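Local atomic coordinates of putative TRAP PERIPLASMIC SOLUTE BINDING PROTEIN (Haemophilus influenzae, PDB entry 4PBQ), a protein that probably captures L-gulonate, or a related sugar acid, in the periplasm and delivers it to a TRAP-type membrane transporter for uptake. Residues 129-132 and 137-140; 78-83 and 91-96; 151-156 and 162-167. All blocks are in the same frame, centred on the assembly; numbering follows the deposited sequence.

Contact 1 (129-132 and 137-140); sequences QKME and KLLA
Glu-132 and Lys-137 meet alongside one another where the chain passes through the short loop that leads from a helix end into a long strand, and their side chains run side by side in the same direction. The salt bridge between them is a long one, Glu-132 OE2 standing 3.9 Å from Lys-137 NZ, and the same oxygen lies 3.7 Å from Lys-137 CD, so the carboxylate rests along the lysine chain as much as at its tip. In Lys-137 the bend at the second torsion (chi2 72°) swings CD and the amine round to the carboxylate's side.

No direct hydrogen bond joins the two segments; a water bridges them instead: it donates to Glu-132 OE2 at 3.2 Å and accepts from Leu-138 N at 2.8 Å, tying the acid to the strand backbone.

The apolar part is a single touch, SE of the selenomethionine Met-131 meeting Leu-138 CB at 4.1 Å as the two chains cross at a slant.

The 3-10 turn after helix 122-129 is set against strand 136-151, which pairs antiparallel with strand 231-239 in the mixed sheet. Leu-139 and Ala-140 both face Leu-236 there in a classic beta bulge, while Met-131 also packs on Phe-100 and Gln-237.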
loop_
_atom_site.group_PDB
_atom_site.type_symbol
_atom_site.label_atom_id
_atom_site.label_comp_id
_atom_site.label_asym_id
_atom_site.label_seq_id
_atom_site.Cartn_x
_atom_site.Cartn_y
_atom_site.Cartn_z
ATOM N N GLN A 129 16.004 -5.702 -0.631
ATOM C CA GLN A 129 16.937 -6.735 -0.171
ATOM C C GLN A 129 17.171 -6.690 1.330
ATOM O O GLN A 129 17.441 -7.710 1.957
ATOM C CB GLN A 129 18.273 -6.595 -0.900
ATOM C CG GLN A 129 18.245 -7.112 -2.333
ATOM C CD GLN A 129 19.521 -6.796 -3.108
ATOM O OE1 GLN A 129 19.564 -6.962 -4.327
ATOM N NE2 GLN A 129 20.559 -6.339 -2.410
ATOM N N LYS A 130 17.060 -5.499 1.913
ATOM C CA LYS A 130 17.257 -5.348 3.349
ATOM C C LYS A 130 16.160 -6.012 4.175
ATOM O O LYS A 130 16.336 -6.203 5.377
ATOM C CB LYS A 130 17.302 -3.873 3.740
ATOM C CG LYS A 130 18.510 -3.109 3.223
ATOM C CD LYS A 130 18.422 -1.626 3.608
ATOM C CE LYS A 130 19.786 -0.939 3.553
ATOM N NZ LYS A 130 20.582 -1.361 2.370
HETATM N N MSE A 131 15.034 -6.347 3.557
HETATM C CA MSE A 131 13.973 -7.039 4.288
HETATM C C MSE A 131 14.423 -8.433 4.719
HETATM O O MSE A 131 13.883 -8.998 5.660
HETATM C CB MSE A 131 12.703 -7.105 3.443
HETATM C CG MSE A 131 12.128 -5.752 3.126
HETATM SE SE MSE A 131 10.448 -5.928 2.108
HETATM C CE MSE A 131 9.362 -6.557 3.454
ATOM N N GLU A 132 15.428 -8.990 4.048
ATOM C CA GLU A 132 15.920 -10.319 4.404
ATOM C C GLU A 132 16.491 -10.387 5.826
ATOM O O GLU A 132 16.424 -11.425 6.482
ATOM C CB GLU A 132 16.929 -10.821 3.360
ATOM C CG GLU A 132 16.227 -11.018 2.022
ATOM C CD GLU A 132 17.165 -11.289 0.862
ATOM O OE1 GLU A 132 18.136 -12.044 1.055
ATOM O OE2 GLU A 132 16.905 -10.748 -0.243
ATOM N N LYS A 137 11.674 -12.209 2.144
ATOM C CA LYS A 137 12.162 -12.032 0.785
ATOM C C LYS A 137 11.132 -11.271 -0.052
ATOM O O LYS A 137 9.984 -11.701 -0.218
ATOM C CB LYS A 137 12.451 -13.390 0.153
ATOM C CG LYS A 137 12.724 -13.346 -1.336
ATOM C CD LYS A 137 14.081 -12.718 -1.659
ATOM C CE LYS A 137 14.272 -12.725 -3.184
ATOM N NZ LYS A 137 15.644 -12.280 -3.543
ATOM N N LEU A 138 11.541 -10.126 -0.595
ATOM C CA LEU A 138 10.658 -9.350 -1.462
ATOM C C LEU A 138 10.729 -9.852 -2.887
ATOM O O LEU A 138 11.819 -9.981 -3.431
ATOM C CB LEU A 138 11.048 -7.875 -1.454
ATOM C CG LEU A 138 10.091 -6.978 -2.257
ATOM C CD1 LEU A 138 8.702 -6.921 -1.722
ATOM C CD2 LEU A 138 10.665 -5.582 -2.357
ATOM N N LEU A 139 9.572 -10.162 -3.476
ATOM C CA LEU A 139 9.508 -10.641 -4.859
ATOM C C LEU A 139 9.039 -9.589 -5.859
ATOM O O LEU A 139 9.432 -9.649 -7.025
ATOM C CB LEU A 139 8.588 -11.863 -4.961
ATOM C CG LEU A 139 9.071 -13.106 -4.207
ATOM C CD1 LEU A 139 8.032 -14.224 -4.312
ATOM C CD2 LEU A 139 10.428 -13.533 -4.748
ATOM N N ALA A 140 8.195 -8.647 -5.432
ATOM C CA ALA A 140 7.686 -7.622 -6.349
ATOM C C ALA A 140 7.114 -6.415 -5.625
ATOM O O ALA A 140 6.484 -6.547 -4.582
ATOM C CB ALA A 140 6.613 -8.217 -7.254
HETATM O O HOH W 1 14.128 -9.122 -0.031
#

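Contact 2 (78-83 and 91-96); sequences GLRNGT and LLLQNV. With 2UF (L-gulonate), chain D; SO4 (sulfate ion), chain E.
Arg-80 reaches from the last turn of helix 72-81 to the loop after strand 86-89, and van der Waals contacts carry the join. Its CD lies 4.1 Å from Leu-93 CD1. Farther out, Arg-80 NH1 comes within 3.6 Å of Val-96 CG2, the two side chains approaching from opposite directions. The arginine chain is extended as far as CD and then bends at chi3 (68°), which brings NH1 to the valine methyl; Leu-93 CD1 and Val-96 CG2 both lie oblique to the guanidinium plane.

The hydrogen bonds of Arg-80 go to other partners. NH1 and NH2 grip a sulfate ion, probably from the crystallisation liquor, through two oxygens: NH2 to O1 is 2.8 Å and nearly straight at 175°, and NH1 to O3 is 2.9 Å. The sulfur lies in the guanidinium plane at its edge, and NE donates to the carbonyl of Tyr-134, holding the group's rotation.

Helix 72-81 and the short 3-10 turn after strand 86-89 flank the sugar-acid pocket of this family 7 solute-binding fold. Leu-91 N donates to O2 of L-gulonate at 2.9 Å, and Leu-92 CD2 rests 3.6 Å from the ligand's O4. Glu-72, at the start of the same helix, also hydrogen-bonds the ligand.

At the end of the helix, Asn-81 OD1 closes an Asx turn by accepting from Thr-83 N, in the carbonyl plane, and takes a second bond from Thr-83 OG1, tilted 18° out of it.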
loop_
_atom_site.group_PDB
_atom_site.type_symbol
_atom_site.label_atom_id
_atom_site.label_comp_id
_atom_site.label_asym_id
_atom_site.label_seq_id
_atom_site.Cartn_x
_atom_site.Cartn_y
_atom_site.Cartn_z
ATOM N N GLY A 78 3.582 -13.141 10.395
ATOM C CA GLY A 78 3.560 -14.507 9.882
ATOM C C GLY A 78 4.630 -14.744 8.827
ATOM O O GLY A 78 5.225 -15.822 8.775
ATOM N N LEU A 79 4.892 -13.748 7.983
ATOM C CA LEU A 79 5.990 -13.840 7.013
ATOM C C LEU A 79 7.316 -13.975 7.759
ATOM O O LEU A 79 8.166 -14.793 7.423
ATOM C CB LEU A 79 6.017 -12.606 6.102
ATOM C CG LEU A 79 4.889 -12.519 5.078
ATOM C CD1 LEU A 79 4.751 -11.088 4.555
ATOM C CD2 LEU A 79 5.157 -13.484 3.919
ATOM N N ARG A 80 7.479 -13.189 8.813
ATOM C CA ARG A 80 8.746 -13.215 9.516
ATOM C C ARG A 80 8.990 -14.534 10.261
ATOM O O ARG A 80 10.121 -15.018 10.294
ATOM C CB ARG A 80 8.843 -12.038 10.477
ATOM C CG ARG A 80 8.730 -10.675 9.806
ATOM C CD ARG A 80 8.951 -9.572 10.834
ATOM N NE ARG A 80 10.331 -9.586 11.298
ATOM C CZ ARG A 80 10.775 -8.897 12.349
ATOM N NH1 ARG A 80 9.955 -8.098 13.042
ATOM N NH2 ARG A 80 12.049 -9.004 12.703
ATOM N N ASN A 81 7.956 -15.134 10.843
ATOM C CA ASN A 81 8.144 -16.379 11.579
ATOM C C ASN A 81 7.918 -17.643 10.749
ATOM O O ASN A 81 8.100 -18.757 11.242
ATOM C CB ASN A 81 7.321 -16.398 12.891
ATOM C CG ASN A 81 5.817 -16.447 12.670
ATOM O OD1 ASN A 81 5.330 -16.967 11.665
ATOM N ND2 ASN A 81 5.056 -15.904 13.640
ATOM N N GLY A 82 7.511 -17.467 9.493
ATOM C CA GLY A 82 7.306 -18.591 8.589
ATOM C C GLY A 82 5.962 -19.297 8.633
ATOM O O GLY A 82 5.715 -20.172 7.809
ATOM N N THR A 83 5.064 -18.903 9.533
ATOM C CA THR A 83 3.766 -19.555 9.617
ATOM C C THR A 83 2.793 -19.057 8.569
ATOM O O THR A 83 1.749 -19.668 8.349
ATOM C CB THR A 83 3.133 -19.377 11.000
ATOM O OG1 THR A 83 2.915 -17.991 11.248
ATOM C CG2 THR A 83 4.049 -19.969 12.069
ATOM N N LEU A 91 3.556 -1.182 3.944
ATOM C CA LEU A 91 4.900 -0.927 4.451
ATOM C C LEU A 91 4.975 -0.947 5.988
ATOM O O LEU A 91 5.788 -0.246 6.580
ATOM C CB LEU A 91 5.373 0.461 3.952
ATOM C CG LEU A 91 5.229 0.731 2.446
ATOM C CD1 LEU A 91 5.879 2.058 2.032
ATOM C CD2 LEU A 91 5.838 -0.390 1.636
ATOM N N LEU A 92 4.140 -1.747 6.639
ATOM C CA LEU A 92 4.055 -1.715 8.099
ATOM C C LEU A 92 5.344 -2.166 8.789
ATOM O O LEU A 92 5.576 -1.793 9.947
ATOM C CB LEU A 92 2.877 -2.537 8.601
ATOM C CG LEU A 92 1.480 -2.145 8.143
ATOM C CD1 LEU A 92 0.478 -2.983 8.863
ATOM C CD2 LEU A 92 1.224 -0.637 8.352
ATOM N N LEU A 93 6.188 -2.921 8.088
ATOM C CA LEU A 93 7.489 -3.300 8.622
ATOM C C LEU A 93 8.339 -2.063 8.914
ATOM O O LEU A 93 9.358 -2.155 9.610
ATOM C CB LEU A 93 8.227 -4.228 7.664
ATOM C CG LEU A 93 9.494 -4.858 8.247
ATOM C CD1 LEU A 93 9.160 -5.700 9.440
ATOM C CD2 LEU A 93 10.167 -5.720 7.167
ATOM N N GLN A 94 7.907 -0.892 8.452
ATOM C CA GLN A 94 8.613 0.342 8.804
ATOM C C GLN A 94 8.676 0.560 10.321
ATOM O O GLN A 94 9.529 1.316 10.802
ATOM C CB GLN A 94 7.985 1.562 8.135
ATOM C CG GLN A 94 6.614 1.961 8.702
ATOM C CD GLN A 94 6.711 2.898 9.899
ATOM O OE1 GLN A 94 7.475 3.863 9.892
ATOM N NE2 GLN A 94 5.920 2.624 10.928
ATOM N N ASN A 95 7.784 -0.074 11.082
ATOM C CA ASN A 95 7.851 0.069 12.560
ATOM C C ASN A 95 9.017 -0.710 13.177
ATOM O O ASN A 95 9.357 -0.525 14.353
ATOM C CB ASN A 95 6.495 -0.251 13.270
ATOM C CG ASN A 95 6.071 -1.715 13.162
ATOM O OD1 ASN A 95 6.878 -2.599 12.905
ATOM N ND2 ASN A 95 4.779 -1.972 13.370
ATOM N N VAL A 96 9.643 -1.569 12.380
ATOM C CA VAL A 96 10.849 -2.279 12.782
ATOM C C VAL A 96 12.086 -1.559 12.250
ATOM O O VAL A 96 13.086 -1.438 12.952
ATOM C CB VAL A 96 10.825 -3.745 12.296
ATOM C CG1 VAL A 96 12.168 -4.441 12.564
ATOM C CG2 VAL A 96 9.689 -4.479 12.977
HETATM O O6A 2UF D . -4.858 -0.251 6.446
HETATM C C6 2UF D . -4.546 0.583 5.586
HETATM O O6B 2UF D . -5.073 1.695 5.433
HETATM C C5 2UF D . -3.440 0.172 4.591
HETATM O O5 2UF D . -3.655 0.855 3.375
HETATM C C4 2UF D . -2.041 0.523 5.146
HETATM O O4 2UF D . -1.771 -0.265 6.316
HETATM C C3 2UF D . -0.972 0.280 4.059
HETATM O O3 2UF D . -1.083 -1.050 3.444
HETATM C C2 2UF D . 0.449 0.438 4.626
HETATM O O2 2UF D . 1.283 0.537 3.487
HETATM C C1 2UF D . 0.610 1.759 5.438
HETATM O O1 2UF D . 1.999 1.891 5.779
HETATM S S SO4 E . 12.332 -7.253 16.006
HETATM O O1 SO4 E . 13.151 -7.564 14.839
HETATM O O2 SO4 E . 12.593 -8.255 17.040
HETATM O O3 SO4 E . 10.904 -7.255 15.692
HETATM O O4 SO4 E . 12.690 -5.919 16.484
#

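Contact 3 (151-156 and 162-167); sequences SNKKLE and KGLRLR. With 2UF (L-gulonate), chain D.
Leu-164 lies at the centre of this contact, and its two methyls serve different neighbours. CD2 meets Leu-155 CD1 at 3.7 Å, the two leucine chains crossing at an angle; CD1 lies 4.0 Å from Ser-151 OG and 4.1 Å from Lys-153 CD. With CG opposite the backbone nitrogen (chi1 -174°), the forked end of Leu-164 is carried to the side chains of Ser-151, Lys-153 and Leu-155. Leu-155 and Ser-151 also touch Ile-225 of strand 223-225, and together with Leu-164 they are buried. Ser-151 OG donates to Lys-153 O at 2.7 Å, in the carbonyl plane and on a lone pair, holding the bend in shape.

The arrangement joins the end of strand 136-151, a long member of the mixed sheet, to strand 165-168 of the second, parallel sheet. That short strand carries Arg-167 into the ligand pocket, where its guanidinium meets the carboxylate of L-gulonate in a two-pronged pairing: NH1 to O6B is 2.8 Å at 173°, and NH2 to O6A is 2.9 Å at 170°. Arg-167 NE is held by the carbonyl of Met-188, which orients the group toward the acid.

Toward solvent the fit is slacker. The extended chain of Lys-153 slides past Leu-164 in the opposite direction, and a water accepts from Lys-153 NZ and donates to the carbonyl of Lys-162. The stronger partner of that amine is Asp-203, whose carboxylate is shared with Arg-165 and would be expected to ease the closeness of the two like charges.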
loop_
_atom_site.group_PDB
_atom_site.type_symbol
_atom_site.label_atom_id
_atom_site.label_comp_id
_atom_site.label_asym_id
_atom_site.label_seq_id
_atom_site.Cartn_x
_atom_site.Cartn_y
_atom_site.Cartn_z
ATOM N N SER A 151 -14.682 11.025 3.599
ATOM C CA SER A 151 -15.115 11.872 4.689
ATOM C C SER A 151 -16.612 12.110 4.685
ATOM O O SER A 151 -17.216 12.294 3.629
ATOM C CB SER A 151 -14.399 13.225 4.570
ATOM O OG SER A 151 -14.813 14.069 5.612
ATOM N N ASN A 152 -17.204 12.182 5.876
ATOM C CA ASN A 152 -18.590 12.607 6.028
ATOM C C ASN A 152 -18.714 14.111 5.840
ATOM O O ASN A 152 -19.805 14.618 5.643
ATOM C CB ASN A 152 -19.121 12.286 7.416
ATOM C CG ASN A 152 -19.209 10.801 7.688
ATOM O OD1 ASN A 152 -19.423 10.006 6.781
ATOM N ND2 ASN A 152 -19.056 10.428 8.944
ATOM N N LYS A 153 -17.582 14.800 5.942
ATOM C CA LYS A 153 -17.538 16.258 5.923
ATOM C C LYS A 153 -16.861 16.748 4.643
ATOM O O LYS A 153 -15.816 16.250 4.277
ATOM C CB LYS A 153 -16.727 16.767 7.131
ATOM C CG LYS A 153 -17.346 16.515 8.519
ATOM C CD LYS A 153 -16.390 16.976 9.632
ATOM C CE LYS A 153 -16.954 16.762 11.044
ATOM N NZ LYS A 153 -15.868 16.830 12.103
ATOM N N LYS A 154 -17.427 17.762 3.996
ATOM C CA LYS A 154 -16.801 18.326 2.817
ATOM C C LYS A 154 -15.465 19.008 3.169
ATOM O O LYS A 154 -15.382 19.767 4.129
ATOM C CB LYS A 154 -17.764 19.296 2.137
ATOM C CG LYS A 154 -17.165 20.097 1.010
ATOM C CD LYS A 154 -18.180 21.087 0.419
ATOM C CE LYS A 154 -18.921 20.488 -0.757
ATOM N NZ LYS A 154 -19.747 21.516 -1.472
ATOM N N LEU A 155 -14.424 18.707 2.398
ATOM C CA LEU A 155 -13.122 19.337 2.575
ATOM C C LEU A 155 -12.666 19.952 1.253
ATOM O O LEU A 155 -12.430 19.235 0.281
ATOM C CB LEU A 155 -12.084 18.315 3.051
ATOM C CG LEU A 155 -12.506 17.414 4.217
ATOM C CD1 LEU A 155 -11.487 16.300 4.386
ATOM C CD2 LEU A 155 -12.659 18.233 5.512
ATOM N N GLU A 156 -12.524 21.276 1.203
ATOM C CA GLU A 156 -12.112 21.919 -0.046
ATOM C C GLU A 156 -11.078 23.018 0.162
ATOM O O GLU A 156 -10.661 23.670 -0.791
ATOM C CB GLU A 156 -13.333 22.453 -0.815
ATOM C CG GLU A 156 -14.168 23.448 -0.055
ATOM C CD GLU A 156 -15.599 23.580 -0.605
ATOM O OE1 GLU A 156 -16.465 24.094 0.133
ATOM O OE2 GLU A 156 -15.859 23.181 -1.760
ATOM N N LYS A 162 -9.436 21.354 10.245
ATOM C CA LYS A 162 -9.535 21.602 11.686
ATOM C C LYS A 162 -10.791 20.938 12.267
ATOM O O LYS A 162 -11.896 21.135 11.773
ATOM C CB LYS A 162 -9.519 23.110 11.972
ATOM C CG LYS A 162 -9.601 23.457 13.442
ATOM C CD LYS A 162 -9.516 24.966 13.668
ATOM C CE LYS A 162 -8.074 25.456 13.611
ATOM N NZ LYS A 162 -7.266 25.040 14.812
ATOM N N GLY A 163 -10.614 20.117 13.293
ATOM C CA GLY A 163 -11.737 19.405 13.875
ATOM C C GLY A 163 -11.973 18.038 13.224
ATOM O O GLY A 163 -12.725 17.228 13.751
ATOM N N LEU A 164 -11.349 17.793 12.078
ATOM C CA LEU A 164 -11.551 16.532 11.360
ATOM C C LEU A 164 -10.919 15.369 12.117
ATOM O O LEU A 164 -9.764 15.462 12.521
ATOM C CB LEU A 164 -10.947 16.610 9.961
ATOM C CG LEU A 164 -11.241 15.388 9.087
ATOM C CD1 LEU A 164 -12.732 15.274 8.756
ATOM C CD2 LEU A 164 -10.393 15.457 7.824
ATOM N N ARG A 165 -11.677 14.286 12.298
ATOM C CA ARG A 165 -11.171 13.071 12.940
ATOM C C ARG A 165 -11.016 11.996 11.884
ATOM O O ARG A 165 -11.994 11.567 11.271
ATOM C CB ARG A 165 -12.129 12.619 14.041
ATOM C CG ARG A 165 -12.316 13.667 15.158
ATOM C CD ARG A 165 -13.555 13.417 15.996
ATOM N NE ARG A 165 -14.741 13.256 15.170
ATOM C CZ ARG A 165 -15.824 12.579 15.540
ATOM N NH1 ARG A 165 -15.899 12.033 16.747
ATOM N NH2 ARG A 165 -16.841 12.454 14.707
ATOM N N LEU A 166 -9.781 11.582 11.654
ATOM C CA LEU A 166 -9.518 10.647 10.563
ATOM C C LEU A 166 -8.857 9.405 11.102
ATOM O O LEU A 166 -7.860 9.494 11.824
ATOM C CB LEU A 166 -8.604 11.310 9.541
ATOM C CG LEU A 166 -8.849 11.055 8.062
ATOM C CD1 LEU A 166 -10.246 11.551 7.648
ATOM C CD2 LEU A 166 -7.772 11.722 7.208
ATOM N N ARG A 167 -9.395 8.234 10.764
ATOM C CA ARG A 167 -8.638 7.019 11.000
ATOM C C ARG A 167 -7.384 7.053 10.148
ATOM O O ARG A 167 -7.432 7.447 8.981
ATOM C CB ARG A 167 -9.444 5.776 10.655
ATOM C CG ARG A 167 -8.679 4.486 10.779
ATOM C CD ARG A 167 -8.048 4.054 9.482
ATOM N NE ARG A 167 -7.340 2.789 9.591
ATOM C CZ ARG A 167 -6.674 2.242 8.588
ATOM N NH1 ARG A 167 -6.637 2.855 7.397
ATOM N NH2 ARG A 167 -6.052 1.092 8.763
HETATM O O6A 2UF D . -4.858 -0.251 6.446
HETATM C C6 2UF D . -4.546 0.583 5.586
HETATM O O6B 2UF D . -5.073 1.695 5.433
HETATM C C5 2UF D . -3.440 0.172 4.591
HETATM O O5 2UF D . -3.655 0.855 3.375
HETATM C C4 2UF D . -2.041 0.523 5.146
HETATM O O4 2UF D . -1.771 -0.265 6.316
HETATM C C3 2UF D . -0.972 0.280 4.059
HETATM O O3 2UF D . -1.083 -1.050 3.444
HETATM C C2 2UF D . 0.449 0.438 4.626
HETATM O O2 2UF D . 1.283 0.537 3.487
HETATM C C1 2UF D . 0.610 1.759 5.438
HETATM O O1 2UF D . 1.999 1.891 5.779
HETATM O O HOH W 2 -14.360 19.428 11.335
#

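How the contacts relate
Followed from the N terminus, the three contacts come in series, with none enclosing or crossing another. Contact 2 closes first, tying the end of helix 72-81 to the loop after strand 86-89; contact 1 follows, closing the turn between helix 122-129 and strand 136-151; contact 3 then closes the loop between that strand's far end and strand 165-168. Contacts 1 and 2 adjoin through Met-131 CE and Leu-93 CD2, 3.9 Å apart, with their centres about 11 Å from each other. Contact 3 lies across the chain's centre from contact 1, its centre about 36 Å away. L-gulonate bridges the gap between contacts 2 and 3, touching residues of both.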